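Local coordinates for protein possible adhesin (Caldicellulosiruptor kronotskyensis, PDB 4WA0) that probably mediates attachment of this extremely thermophilic bacterium to cellulose, being the C-terminal beta-helix domain of a tapirin, and binds a magnesium ion, at residues A[241-244]-A[245-248]; A[344-347]-A[348-352]; A[252-255]-A[256-260]; A[266-269]-A[270-273]; A[219-222]-A[223-227]. All coordinates share one frame; numbering follows the deposited sequence. Where two conformers were deposited one is given.

Contact 1. Residues A[241-244]-A[245-248]. With MG (magnesium ion), chain B.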
loop_
_atom_site.group_PDB
_atom_site.type_symbol
_atom_site.label_atom_id
_atom_site.label_comp_id
_atom_site.label_asym_id
_atom_site.label_seq_id
_atom_site.Cartn_x
_atom_site.Cartn_y
_atom_site.Cartn_z
ATOM N N VAL A 241 -18.758 -7.435 -29.853
ATOM C CA VAL A 241 -19.191 -6.047 -29.701
ATOM C C VAL A 241 -18.109 -5.134 -29.068
ATOM O O VAL A 241 -17.187 -5.607 -28.391
ATOM C CB VAL A 241 -20.506 -5.923 -28.887
ATOM C CG1 VAL A 241 -21.632 -6.692 -29.599
ATOM C CG2 VAL A 241 -20.353 -6.378 -27.434
ATOM N N GLY A 242 -18.249 -3.833 -29.300
ATOM C CA GLY A 242 -17.354 -2.886 -28.674
ATOM C C GLY A 242 -16.007 -3.097 -29.294
ATOM O O GLY A 242 -15.897 -3.094 -30.539
ATOM N N SER A 243 -14.985 -3.303 -28.448
ATOM C CA SER A 243 -13.654 -3.620 -28.947
ATOM C C SER A 243 -13.498 -5.102 -28.936
ATOM O O SER A 243 -13.811 -5.770 -27.942
ATOM C CB SER A 243 -12.552 -2.944 -28.117
ATOM O OG SER A 243 -11.309 -3.524 -28.428
ATOM N N ASN A 244 -13.031 -5.664 -30.054
ATOM C CA ASN A 244 -12.962 -7.136 -30.151
ATOM C C ASN A 244 -11.987 -7.796 -29.174
ATOM O O ASN A 244 -12.032 -8.975 -28.934
ATOM C CB ASN A 244 -12.664 -7.561 -31.622
ATOM C CG ASN A 244 -11.245 -7.180 -32.092
ATOM O OD1 ASN A 244 -10.627 -6.173 -31.666
ATOM N ND2 ASN A 244 -10.729 -7.984 -33.010
ATOM N N GLN A 245 -11.082 -6.972 -28.622
ATOM C CA GLN A 245 -10.047 -7.388 -27.746
ATOM C C GLN A 245 -10.529 -7.419 -26.267
ATOM O O GLN A 245 -9.865 -7.987 -25.407
ATOM C CB GLN A 245 -8.862 -6.441 -27.917
ATOM C CG GLN A 245 -7.712 -6.756 -26.987
ATOM C CD GLN A 245 -7.648 -5.874 -25.701
ATOM O OE1 GLN A 245 -8.089 -4.721 -25.699
ATOM N NE2 GLN A 245 -7.018 -6.387 -24.681
ATOM N N LEU A 246 -11.648 -6.749 -26.031
ATOM C CA LEU A 246 -12.208 -6.678 -24.670
ATOM C C LEU A 246 -13.496 -7.433 -24.508
ATOM O O LEU A 246 -14.272 -7.591 -25.463
ATOM C CB LEU A 246 -12.434 -5.262 -24.187
ATOM C CG LEU A 246 -11.242 -4.286 -24.158
ATOM C CD1 LEU A 246 -11.654 -2.829 -23.979
ATOM C CD2 LEU A 246 -10.189 -4.783 -23.191
ATOM N N GLY A 247 -13.751 -7.807 -23.236
ATOM C CA GLY A 247 -15.034 -8.401 -22.835
ATOM C C GLY A 247 -15.687 -7.565 -21.757
ATOM O O GLY A 247 -15.024 -6.782 -21.100
ATOM N N SER A 248 -16.997 -7.777 -21.558
ATOM C CA SER A 248 -17.713 -7.060 -20.521
ATOM C C SER A 248 -18.944 -7.793 -20.057
ATOM O O SER A 248 -19.575 -8.505 -20.842
ATOM C CB SER A 248 -18.142 -5.687 -21.036
ATOM O OG SER A 248 -18.943 -5.715 -22.196
HETATM MG MG MG B . -15.695 -6.690 -27.084
HETATM O O HOH W 1 -9.024 -2.872 -27.458
#
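Three backbone carbonyls, Val241 O, Ser243 O and Leu246 O, converge on a magnesium ion, and the Ser243 O to magnesium distance of 2.3 Å is matched by the other two. Asp239 and Glu275 complete the site, so the loop supplies half of the six ligand atoms without spending a side chain on them. Ser243 O has a second task: it accepts the N-H of Leu246 at 3.0 Å and 154°, the closing bond of a type I beta turn from Ser243 to Leu246. The donor stands well above the carbonyl plane. Ser243 O and Leu246 O lie only 3.1 Å apart, an approach of two acceptors that the shared cation pays for. In Ser243 the hydroxyl is anti to the backbone N (chi1 166°), which sets OG beside the N-H of Gln245, and this reaches it in a weak bond of 3.5 Å. One water joins Ser243 OG to Gln245 OE1, to which it donates, while Gln245 NE2 bonds Tyr266 O, so both ends of that amide are engaged. Packing is slighter: Ser243 CB faces Leu246 CD1 at 4.2 Å. Leu246 is buried against Glu271 of helix 269-280, Val241 touches Arg279 of the same helix, and Gly247 pairs through its backbone with Tyr262 as strand 247-251 sets off beside strand 258-263.

Contact 2. Residues A[344-347]-A[348-352]; sequences IQQD and IESNT
Gln346 O receives the N-H of Ser350 at 2.9 Å, and Ser350 OG stands at the same distance from it. The setting is alpha-helix 342-352, close to the C terminus of this beta-helix domain, and the spacing of partners is the i to i+4 step of such a helix. Ile348 N to Ile344 O, Glu349 N to Gln345 O and Asn351 N to Asp347 O continue the ladder; the Glu349 bond is nearly straight, at 170°. On the buried side Ile344 CG2 meets Ile348 CD1 at 3.8 Å, and the two side chains lean against strand 258-263, where Val260 and Tyr262 receive them. Three residues on from each isoleucine, Asp347 and Asn351 form a second i, i+4 pair, their carboxylate and amide planes almost perpendicular, 88° apart. Tyr262 OH bonds both Asp347 OD2 and Asn351 ND2, and Thr249 OG1 adds another bond to OD2. A water spans the same pair: it donates to Asp347 OD1 and accepts from Asn351 ND2. Gln345, whose NE2 is bonded to Pro340 O, reaches Glu349 through a second water, which donates both to Gln345 OE1 and to Glu349 OE2. At the helix end Ile348 O takes two donors from a residue one turn on, Thr352 N at 3.0 Å and Thr352 OG1 at 2.9 Å.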
loop_
_atom_site.group_PDB
_atom_site.type_symbol
_atom_site.label_atom_id
_atom_site.label_comp_id
_atom_site.label_asym_id
_atom_site.label_seq_id
_atom_site.Cartn_x
_atom_site.Cartn_y
_atom_site.Cartn_z
ATOM N N ILE A 344 -22.082 -9.282 -10.551
ATOM C CA ILE A 344 -20.757 -9.027 -11.106
ATOM C C ILE A 344 -19.680 -9.809 -10.338
ATOM O O ILE A 344 -18.767 -10.395 -10.950
ATOM C CB ILE A 344 -20.435 -7.504 -11.050
ATOM C CG1 ILE A 344 -21.435 -6.722 -11.886
ATOM C CG2 ILE A 344 -18.997 -7.288 -11.436
ATOM C CD1 ILE A 344 -21.390 -7.136 -13.361
ATOM N N GLN A 345 -19.820 -9.916 -9.013
ATOM C CA GLN A 345 -18.965 -10.828 -8.226
ATOM C C GLN A 345 -18.998 -12.236 -8.757
ATOM O O GLN A 345 -17.969 -12.905 -8.977
ATOM C CB GLN A 345 -19.419 -10.900 -6.759
ATOM C CG GLN A 345 -19.308 -9.665 -5.858
ATOM C CD GLN A 345 -20.007 -9.798 -4.473
ATOM O OE1 GLN A 345 -19.847 -10.786 -3.772
ATOM N NE2 GLN A 345 -20.792 -8.780 -4.081
ATOM N N GLN A 346 -20.197 -12.738 -9.029
ATOM C CA GLN A 346 -20.323 -14.096 -9.497
ATOM C C GLN A 346 -19.646 -14.256 -10.892
ATOM O O GLN A 346 -18.976 -15.253 -11.189
ATOM C CB GLN A 346 -21.791 -14.468 -9.582
ATOM C CG GLN A 346 -22.050 -15.874 -10.048
ATOM C CD GLN A 346 -21.399 -16.865 -9.082
ATOM O OE1 GLN A 346 -21.795 -16.958 -7.912
ATOM N NE2 GLN A 346 -20.316 -17.543 -9.541
ATOM N N ASP A 347 -19.821 -13.265 -11.750
ATOM C CA ASP A 347 -19.277 -13.309 -13.134
ATOM C C ASP A 347 -17.761 -13.375 -13.082
ATOM O O ASP A 347 -17.122 -14.120 -13.835
ATOM C CB ASP A 347 -19.666 -12.058 -13.907
ATOM C CG ASP A 347 -19.290 -12.140 -15.387
ATOM O OD1 ASP A 347 -19.933 -12.925 -16.089
ATOM O OD2 ASP A 347 -18.461 -11.366 -15.849
ATOM N N ILE A 348 -17.199 -12.573 -12.217
ATOM C CA ILE A 348 -15.739 -12.490 -12.064
ATOM C C ILE A 348 -15.244 -13.789 -11.475
ATOM O O ILE A 348 -14.311 -14.387 -12.017
ATOM C CB ILE A 348 -15.343 -11.341 -11.133
ATOM C CG1 ILE A 348 -15.644 -9.960 -11.758
ATOM C CG2 ILE A 348 -13.855 -11.449 -10.771
ATOM C CD1 ILE A 348 -15.617 -8.807 -10.791
ATOM N N GLU A 349 -15.886 -14.250 -10.379
ATOM C CA GLU A 349 -15.565 -15.580 -9.801
ATOM C C GLU A 349 -15.575 -16.677 -10.808
ATOM O O GLU A 349 -14.687 -17.534 -10.801
ATOM C CB GLU A 349 -16.493 -15.910 -8.587
ATOM C CG GLU A 349 -16.085 -15.075 -7.367
ATOM C CD GLU A 349 -17.167 -14.774 -6.326
ATOM O OE1 GLU A 349 -18.312 -15.242 -6.418
ATOM O OE2 GLU A 349 -16.845 -13.994 -5.375
ATOM N N SER A 350 -16.543 -16.667 -11.717
ATOM C CA SER A 350 -16.695 -17.738 -12.677
ATOM C C SER A 350 -15.588 -17.701 -13.706
ATOM O O SER A 350 -15.040 -18.742 -14.089
ATOM C CB SER A 350 -18.038 -17.671 -13.388
ATOM O OG SER A 350 -19.075 -17.913 -12.437
ATOM N N ASN A 351 -15.278 -16.506 -14.171
ATOM C CA ASN A 351 -14.284 -16.345 -15.237
ATOM C C ASN A 351 -12.841 -16.503 -14.762
ATOM O O ASN A 351 -11.952 -16.728 -15.572
ATOM C CB ASN A 351 -14.419 -14.967 -15.869
ATOM C CG ASN A 351 -15.589 -14.879 -16.810
ATOM O OD1 ASN A 351 -15.826 -15.753 -17.598
ATOM N ND2 ASN A 351 -16.342 -13.791 -16.725
ATOM N N THR A 352 -12.602 -16.318 -13.475
ATOM C CA THR A 352 -11.251 -16.461 -12.926
ATOM C C THR A 352 -11.016 -17.694 -12.067
ATOM O O THR A 352 -9.875 -18.182 -11.989
ATOM C CB THR A 352 -10.912 -15.246 -12.090
ATOM O OG1 THR A 352 -11.738 -15.228 -10.912
ATOM C CG2 THR A 352 -11.097 -13.967 -12.956
HETATM O O HOH W 2 -18.566 -13.191 -3.758
HETATM O O HOH W 3 -18.330 -13.530 -18.560
#

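Contact 3. Residues A[252-255]-A[256-260]; sequences TSQT and PPQIV
This is a surface contact in the loop of a beta hairpin, where the connection between antiparallel strands 247-251 and 258-263 reverses through a type VIb turn from Gln254 to Pro257 and one glutamine reaches another: Gln258 NE2 donates to Gln254 OE1 at 3.1 Å. The turn carries a cis peptide bond between Thr255 and Pro256, which brings their CA atoms to 2.8 Å and reverses the chain sharply. Pro257 follows directly, and its CA makes a CA-H...O contact with Gln254 O at 3.4 Å. The two prolines can donate no amide hydrogen bond; Gln258 and Asp251 pair through their backbones where the strands meet. The side chain of Gln254 starts between its own backbone N and carbonyl carbon (chi1 42°) and then runs extended, which carries OE1 to the amide of Gln258. Gln258 bends at chi2 to meet it. The N-H points almost straight at its acceptor, 165°, and OE1 lies close to the amide plane of Gln258, whereas the donor stands above the carbonyl plane of Gln254; the two amides are turned 87° apart. Gln258 OE1 accepts from Ser341 N, so the same amide also ties strand 258-263 to the segment leading into helix 342-352. Apolar contact across the turn is light, with Thr252 CG2 resting 4.3 Å from Pro257 CB.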
loop_
_atom_site.group_PDB
_atom_site.type_symbol
_atom_site.label_atom_id
_atom_site.label_comp_id
_atom_site.label_asym_id
_atom_site.label_seq_id
_atom_site.Cartn_x
_atom_site.Cartn_y
_atom_site.Cartn_z
ATOM N N THR A 252 -27.348 -3.827 -14.821
ATOM C CA THR A 252 -28.146 -2.634 -14.977
ATOM C C THR A 252 -29.340 -2.647 -14.005
ATOM O O THR A 252 -30.196 -1.788 -14.078
ATOM C CB THR A 252 -28.643 -2.468 -16.452
ATOM O OG1 THR A 252 -29.328 -3.654 -16.843
ATOM C CG2 THR A 252 -27.448 -2.248 -17.336
ATOM N N SER A 253 -29.340 -3.586 -13.064
ATOM C CA SER A 253 -30.381 -3.627 -12.031
ATOM C C SER A 253 -30.239 -2.580 -10.954
ATOM O O SER A 253 -31.165 -2.436 -10.130
ATOM C CB SER A 253 -30.452 -4.964 -11.377
ATOM O OG SER A 253 -29.376 -5.275 -10.526
ATOM N N GLN A 254 -29.094 -1.899 -10.909
ATOM C CA GLN A 254 -28.919 -0.709 -10.143
ATOM C C GLN A 254 -28.581 0.464 -11.049
ATOM O O GLN A 254 -28.152 0.299 -12.197
ATOM C CB GLN A 254 -27.886 -0.882 -9.001
ATOM C CG GLN A 254 -26.648 -1.633 -9.321
ATOM C CD GLN A 254 -25.683 -1.758 -8.120
ATOM O OE1 GLN A 254 -24.917 -0.905 -7.945
ATOM N NE2 GLN A 254 -25.793 -2.769 -7.314
ATOM N N THR A 255 -28.769 1.639 -10.483
ATOM C CA THR A 255 -28.409 2.909 -11.084
ATOM C C THR A 255 -27.591 3.675 -10.046
ATOM O O THR A 255 -28.071 3.911 -8.923
ATOM C CB THR A 255 -29.677 3.676 -11.450
ATOM O OG1 THR A 255 -30.480 2.809 -12.243
ATOM C CG2 THR A 255 -29.353 4.934 -12.267
ATOM N N PRO A 256 -26.345 4.056 -10.368
ATOM C CA PRO A 256 -25.818 3.817 -11.687
ATOM C C PRO A 256 -25.465 2.335 -11.885
ATOM O O PRO A 256 -25.323 1.571 -10.943
ATOM C CB PRO A 256 -24.527 4.690 -11.714
ATOM C CG PRO A 256 -24.079 4.722 -10.312
ATOM C CD PRO A 256 -25.361 4.734 -9.502
ATOM N N PRO A 257 -25.307 1.932 -13.146
ATOM C CA PRO A 257 -25.010 0.557 -13.439
ATOM C C PRO A 257 -23.584 0.179 -13.104
ATOM O O PRO A 257 -22.714 1.073 -12.865
ATOM C CB PRO A 257 -25.231 0.502 -14.926
ATOM C CG PRO A 257 -24.836 1.812 -15.382
ATOM C CD PRO A 257 -25.330 2.772 -14.356
ATOM N N GLN A 258 -23.384 -1.110 -12.946
ATOM C CA GLN A 258 -22.064 -1.650 -12.727
ATOM C C GLN A 258 -21.624 -2.297 -14.005
ATOM O O GLN A 258 -22.439 -2.878 -14.744
ATOM C CB GLN A 258 -22.070 -2.721 -11.668
ATOM C CG GLN A 258 -22.586 -2.255 -10.342
ATOM C CD GLN A 258 -21.846 -2.849 -9.209
ATOM O OE1 GLN A 258 -20.883 -3.610 -9.400
ATOM N NE2 GLN A 258 -22.227 -2.427 -7.977
ATOM N N ILE A 259 -20.322 -2.275 -14.240
ATOM C CA ILE A 259 -19.810 -3.075 -15.398
ATOM C C ILE A 259 -18.400 -3.594 -15.101
ATOM O O ILE A 259 -17.599 -2.913 -14.404
ATOM C CB ILE A 259 -19.911 -2.235 -16.658
ATOM C CG1 ILE A 259 -19.584 -3.053 -17.945
ATOM C CG2 ILE A 259 -19.018 -1.025 -16.556
ATOM C CD1 ILE A 259 -19.931 -2.300 -19.201
ATOM N N VAL A 260 -18.139 -4.832 -15.511
ATOM C CA VAL A 260 -16.796 -5.349 -15.498
ATOM C C VAL A 260 -16.273 -5.394 -16.941
ATOM O O VAL A 260 -16.968 -5.892 -17.836
ATOM C CB VAL A 260 -16.641 -6.672 -14.710
ATOM C CG1 VAL A 260 -17.517 -7.741 -15.283
ATOM C CG2 VAL A 260 -15.199 -7.127 -14.642
#

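Contact 4. Residues A[266-269]-A[270-273]; sequences YIND and NEAR
The junction where strand 266-268, at the edge of a parallel sheet of the beta-helix, passes straight into helix 269-280 is held by two bonded pairs of side chains: Asn268 with Glu271, and Asp269 with Arg273. Asn268 occupies the N-cap position but makes no capping bond with its side chain. Instead, its ND2 donates to Glu271 OE1 at 3.0 Å, meeting the carboxylate on its syn side and somewhat out of its plane. The two side chains run alongside each other and point the same way. A water bridges the same pair, accepting from Asn268 N and donating to Glu271 OE1, so that this oxygen receives two donors. The same oxygen lies at the edge of the Tyr266 ring, 4.1 Å from CE1. The backbone begins its helical ladder with Ala272 N to Asn268 O and Arg273 N to Asp269 O, both 2.9 Å. Ala272 CB packs on Ile267 CG2 at 4.0 Å, joining the strand to the first turn of the helix. Asp269 takes the torsion that sets CG between N and the carbonyl carbon (chi1 72°), and its OD2 forms a salt bridge with Arg273 NH1 at 2.9 Å. The nitrogen comes from above the carboxylate plane, which is turned 82° from the guanidinium, while Asp269 O sits over one guanidinium face. Asp269 OD1 is bonded by Val303 N. The buried carboxylate is thus held by a backbone amide and a cation, a pairing that would probably stabilise its negative charge at the opening turn of the helix.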
loop_
_atom_site.group_PDB
_atom_site.type_symbol
_atom_site.label_atom_id
_atom_site.label_comp_id
_atom_site.label_asym_id
_atom_site.label_seq_id
_atom_site.Cartn_x
_atom_site.Cartn_y
_atom_site.Cartn_z
ATOM N N TYR A 266 -4.228 -6.535 -21.926
ATOM C CA TYR A 266 -4.094 -5.188 -21.504
ATOM C C TYR A 266 -5.509 -4.591 -21.516
ATOM O O TYR A 266 -6.445 -5.123 -22.123
ATOM C CB TYR A 266 -3.142 -4.327 -22.390
ATOM C CG TYR A 266 -3.399 -4.437 -23.902
ATOM C CD1 TYR A 266 -4.410 -3.702 -24.523
ATOM C CD2 TYR A 266 -2.602 -5.226 -24.703
ATOM C CE1 TYR A 266 -4.628 -3.826 -25.874
ATOM C CE2 TYR A 266 -2.899 -5.419 -26.046
ATOM C CZ TYR A 266 -3.827 -4.661 -26.631
ATOM O OH TYR A 266 -4.104 -4.764 -27.947
ATOM N N ILE A 267 -5.636 -3.476 -20.794
ATOM C CA ILE A 267 -6.725 -2.591 -20.993
ATOM C C ILE A 267 -6.231 -1.144 -21.144
ATOM O O ILE A 267 -5.541 -0.608 -20.279
ATOM C CB ILE A 267 -7.824 -2.633 -19.863
ATOM C CG1 ILE A 267 -8.373 -4.029 -19.660
ATOM C CG2 ILE A 267 -8.906 -1.636 -20.183
ATOM C CD1 ILE A 267 -9.159 -4.208 -18.353
ATOM N N ASN A 268 -6.723 -0.491 -22.181
ATOM C CA ASN A 268 -6.526 0.956 -22.387
ATOM C C ASN A 268 -7.883 1.682 -22.305
ATOM O O ASN A 268 -8.883 1.152 -22.792
ATOM C CB ASN A 268 -5.861 1.237 -23.754
ATOM C CG ASN A 268 -4.562 0.529 -23.872
ATOM O OD1 ASN A 268 -3.778 0.485 -22.916
ATOM N ND2 ASN A 268 -4.337 -0.163 -25.027
ATOM N N ASP A 269 -7.920 2.826 -21.627
ATOM C CA ASP A 269 -9.245 3.317 -21.229
ATOM C C ASP A 269 -10.120 3.812 -22.326
ATOM O O ASP A 269 -11.341 3.658 -22.236
ATOM C CB ASP A 269 -9.188 4.269 -20.061
ATOM C CG ASP A 269 -8.624 5.589 -20.415
ATOM O OD1 ASP A 269 -7.807 5.717 -21.342
ATOM O OD2 ASP A 269 -9.026 6.545 -19.691
ATOM N N ASN A 270 -9.537 4.351 -23.395
ATOM C CA ASN A 270 -10.380 4.750 -24.507
ATOM C C ASN A 270 -11.039 3.528 -25.195
ATOM O O ASN A 270 -12.209 3.598 -25.620
ATOM C CB ASN A 270 -9.549 5.560 -25.462
ATOM C CG ASN A 270 -8.449 4.721 -26.075
ATOM O OD1 ASN A 270 -7.702 4.075 -25.369
ATOM N ND2 ASN A 270 -8.396 4.677 -27.393
ATOM N N GLU A 271 -10.329 2.405 -25.333
ATOM C CA GLU A 271 -10.905 1.151 -25.754
ATOM C C GLU A 271 -11.955 0.573 -24.760
ATOM O O GLU A 271 -13.001 0.022 -25.181
ATOM C CB GLU A 271 -9.808 0.090 -26.002
ATOM C CG GLU A 271 -9.010 0.476 -27.264
ATOM C CD GLU A 271 -7.569 -0.002 -27.339
ATOM O OE1 GLU A 271 -7.009 -0.480 -26.331
ATOM O OE2 GLU A 271 -6.954 0.215 -28.454
ATOM N N ALA A 272 -11.703 0.732 -23.468
ATOM C CA ALA A 272 -12.693 0.362 -22.455
ATOM C C ALA A 272 -13.990 1.180 -22.619
ATOM O O ALA A 272 -15.110 0.617 -22.576
ATOM C CB ALA A 272 -12.161 0.491 -21.032
ATOM N N ARG A 273 -13.861 2.452 -22.900
ATOM C CA ARG A 273 -15.077 3.277 -23.137
ATOM C C ARG A 273 -15.864 2.833 -24.364
ATOM O O ARG A 273 -17.098 2.850 -24.330
ATOM C CB ARG A 273 -14.744 4.734 -23.262
ATOM C CG ARG A 273 -14.301 5.452 -21.969
ATOM C CD ARG A 273 -14.198 7.001 -22.126
ATOM N NE ARG A 273 -12.941 7.456 -22.711
ATOM C CZ ARG A 273 -11.755 7.522 -22.069
ATOM N NH1 ARG A 273 -11.684 7.213 -20.781
ATOM N NH2 ARG A 273 -10.634 7.896 -22.725
HETATM O O HOH W 4 -7.735 -2.205 -24.270
#

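Contact 5. Residues A[219-222]-A[223-227]; sequences IDEI and RNRDY
Arg225 leaves the C-terminal end of helix 217-224, and its side chain turns back alongside Glu221. Its CB lies 3.3 Å from Glu221 O, the carbonyl that also accepts the N-H of Arg225. CD then lies over one face of the Tyr227 ring, off its centre and near the rim. Beyond it, in the modelled conformer of Glu221, one of two, NE donates to Glu221 OE2 at 2.8 Å and 167°, the main bond of a salt bridge, and NH1 adds a weak one to the same oxygen, which lies near the guanidinium plane. In that conformer a single water also donates to Glu221 OE2 while accepting from Tyr227 OH. At the tip NH2 bonds Ser357 O, tying the helix end to the chain's C terminus. A second salt bridge, on a neighbouring part of the helix, joins Arg223 NH1 to Asp220 OD1 at 2.7 Å; the nitrogen comes on the anti side of the carboxylate. On the inner side Ile222 and Ile219 rest on Tyr78 of strand 76-79, so the helix packs against the outside of the beta-helix. Tyr227, whose ring also meets that of Tyr32, places its OH 3.5 Å from Ile222 CG1.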
loop_
_atom_site.group_PDB
_atom_site.type_symbol
_atom_site.label_atom_id
_atom_site.label_comp_id
_atom_site.label_asym_id
_atom_site.label_seq_id
_atom_site.Cartn_x
_atom_site.Cartn_y
_atom_site.Cartn_z
ATOM N N ILE A 219 -0.820 -11.281 10.677
ATOM C CA ILE A 219 0.398 -11.308 9.914
ATOM C C ILE A 219 0.723 -12.666 9.335
ATOM O O ILE A 219 0.837 -12.816 8.121
ATOM C CB ILE A 219 1.577 -10.796 10.732
ATOM C CG1 ILE A 219 1.329 -9.343 11.087
ATOM C CG2 ILE A 219 2.864 -10.991 9.989
ATOM C CD1 ILE A 219 0.937 -8.516 9.898
ATOM N N ASP A 220 0.785 -13.686 10.193
ATOM C CA ASP A 220 0.958 -15.029 9.735
ATOM C C ASP A 220 -0.184 -15.473 8.805
ATOM O O ASP A 220 0.074 -16.253 7.894
ATOM C CB ASP A 220 1.164 -16.032 10.908
ATOM C CG ASP A 220 1.911 -17.344 10.449
ATOM O OD1 ASP A 220 2.971 -17.280 9.716
ATOM O OD2 ASP A 220 1.417 -18.456 10.804
ATOM N N GLU A 221 -1.378 -14.920 8.984
ATOM C CA GLU A 221 -2.466 -15.239 8.062
ATOM C C GLU A 221 -2.109 -14.762 6.663
ATOM O O GLU A 221 -2.223 -15.506 5.670
ATOM C CB GLU A 221 -3.784 -14.593 8.502
ATOM C CG GLU A 221 -4.977 -15.440 8.172
ATOM C CD GLU A 221 -6.024 -14.720 7.381
ATOM O OE1 GLU A 221 -6.797 -13.934 7.990
ATOM O OE2 GLU A 221 -6.084 -14.982 6.159
ATOM N N ILE A 222 -1.654 -13.503 6.586
ATOM C CA ILE A 222 -1.269 -12.929 5.318
ATOM C C ILE A 222 -0.110 -13.708 4.741
ATOM O O ILE A 222 -0.138 -14.088 3.586
ATOM C CB ILE A 222 -0.848 -11.462 5.453
ATOM C CG1 ILE A 222 -2.032 -10.574 5.790
ATOM C CG2 ILE A 222 -0.135 -10.997 4.172
ATOM C CD1 ILE A 222 -1.558 -9.223 6.364
ATOM N N ARG A 223 0.886 -14.027 5.553
ATOM C CA ARG A 223 2.032 -14.786 5.046
ATOM C C ARG A 223 1.609 -16.152 4.475
ATOM O O ARG A 223 2.153 -16.615 3.464
ATOM C CB ARG A 223 2.982 -15.055 6.189
ATOM C CG ARG A 223 4.280 -15.727 5.743
ATOM C CD ARG A 223 5.122 -16.027 6.991
ATOM N NE ARG A 223 5.621 -14.826 7.658
ATOM C CZ ARG A 223 5.339 -14.395 8.896
ATOM N NH1 ARG A 223 4.477 -15.035 9.701
ATOM N NH2 ARG A 223 5.901 -13.265 9.329
ATOM N N ASN A 224 0.664 -16.823 5.113
ATOM C CA ASN A 224 0.373 -18.198 4.670
ATOM C C ASN A 224 -0.773 -18.342 3.688
ATOM O O ASN A 224 -0.983 -19.445 3.145
ATOM C CB ASN A 224 0.135 -19.121 5.868
ATOM C CG ASN A 224 1.407 -19.362 6.667
ATOM O OD1 ASN A 224 2.475 -19.630 6.118
ATOM N ND2 ASN A 224 1.303 -19.228 7.954
ATOM N N ARG A 225 -1.520 -17.259 3.462
ATOM C CA ARG A 225 -2.618 -17.272 2.483
ATOM C C ARG A 225 -2.080 -17.155 1.064
ATOM O O ARG A 225 -1.250 -16.283 0.765
ATOM C CB ARG A 225 -3.612 -16.154 2.761
ATOM C CG ARG A 225 -4.827 -16.155 1.833
ATOM C CD ARG A 225 -5.922 -15.277 2.398
ATOM N NE ARG A 225 -6.565 -15.877 3.577
ATOM C CZ ARG A 225 -7.540 -16.791 3.534
ATOM N NH1 ARG A 225 -8.060 -17.271 4.666
ATOM N NH2 ARG A 225 -8.006 -17.231 2.365
ATOM N N ASP A 226 -2.560 -18.037 0.190
ATOM C CA ASP A 226 -2.277 -17.933 -1.232
ATOM C C ASP A 226 -3.448 -17.125 -1.806
ATOM O O ASP A 226 -4.530 -17.649 -1.960
ATOM C CB ASP A 226 -2.218 -19.315 -1.892
ATOM C CG ASP A 226 -2.088 -19.231 -3.397
ATOM O OD1 ASP A 226 -2.044 -18.041 -3.873
ATOM O OD2 ASP A 226 -2.094 -20.323 -4.087
ATOM N N TYR A 227 -3.228 -15.842 -2.117
ATOM C CA TYR A 227 -4.367 -14.955 -2.401
ATOM C C TYR A 227 -5.013 -15.243 -3.737
ATOM O O TYR A 227 -6.056 -14.663 -3.988
ATOM C CB TYR A 227 -4.000 -13.435 -2.281
ATOM C CG TYR A 227 -4.036 -12.952 -0.833
ATOM C CD1 TYR A 227 -2.934 -13.216 0.038
ATOM C CD2 TYR A 227 -5.168 -12.299 -0.302
ATOM C CE1 TYR A 227 -2.939 -12.814 1.362
ATOM C CE2 TYR A 227 -5.188 -11.925 1.046
ATOM C CZ TYR A 227 -4.067 -12.185 1.872
ATOM O OH TYR A 227 -4.070 -11.818 3.206
HETATM O O HOH W 5 -6.256 -12.631 4.600
#

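In the fold
From the N terminus, contact 5 comes first, within helix 217-224 and the loop after it, which pack on the outside of the beta-helix. A linker of thirteen residues then carries the chain to contact 1, its centre about 35 Å from that of contact 5. Contacts 1, 3 and 4 follow in series: 241-248 shapes the metal loop, 252-260 turns between two antiparallel strands, and 266-273 passes from strand to helix. Contact 2 lies near the C terminus. Each is a local closure; none encloses or crosses another. Contacts 1 and 4 touch through Gln245 and Leu246. Contact 3 touches both contact 1, where Ser248 meets Val260, and contact 2, whose helix covers strand 258-263. Contact 5 stands apart from all four.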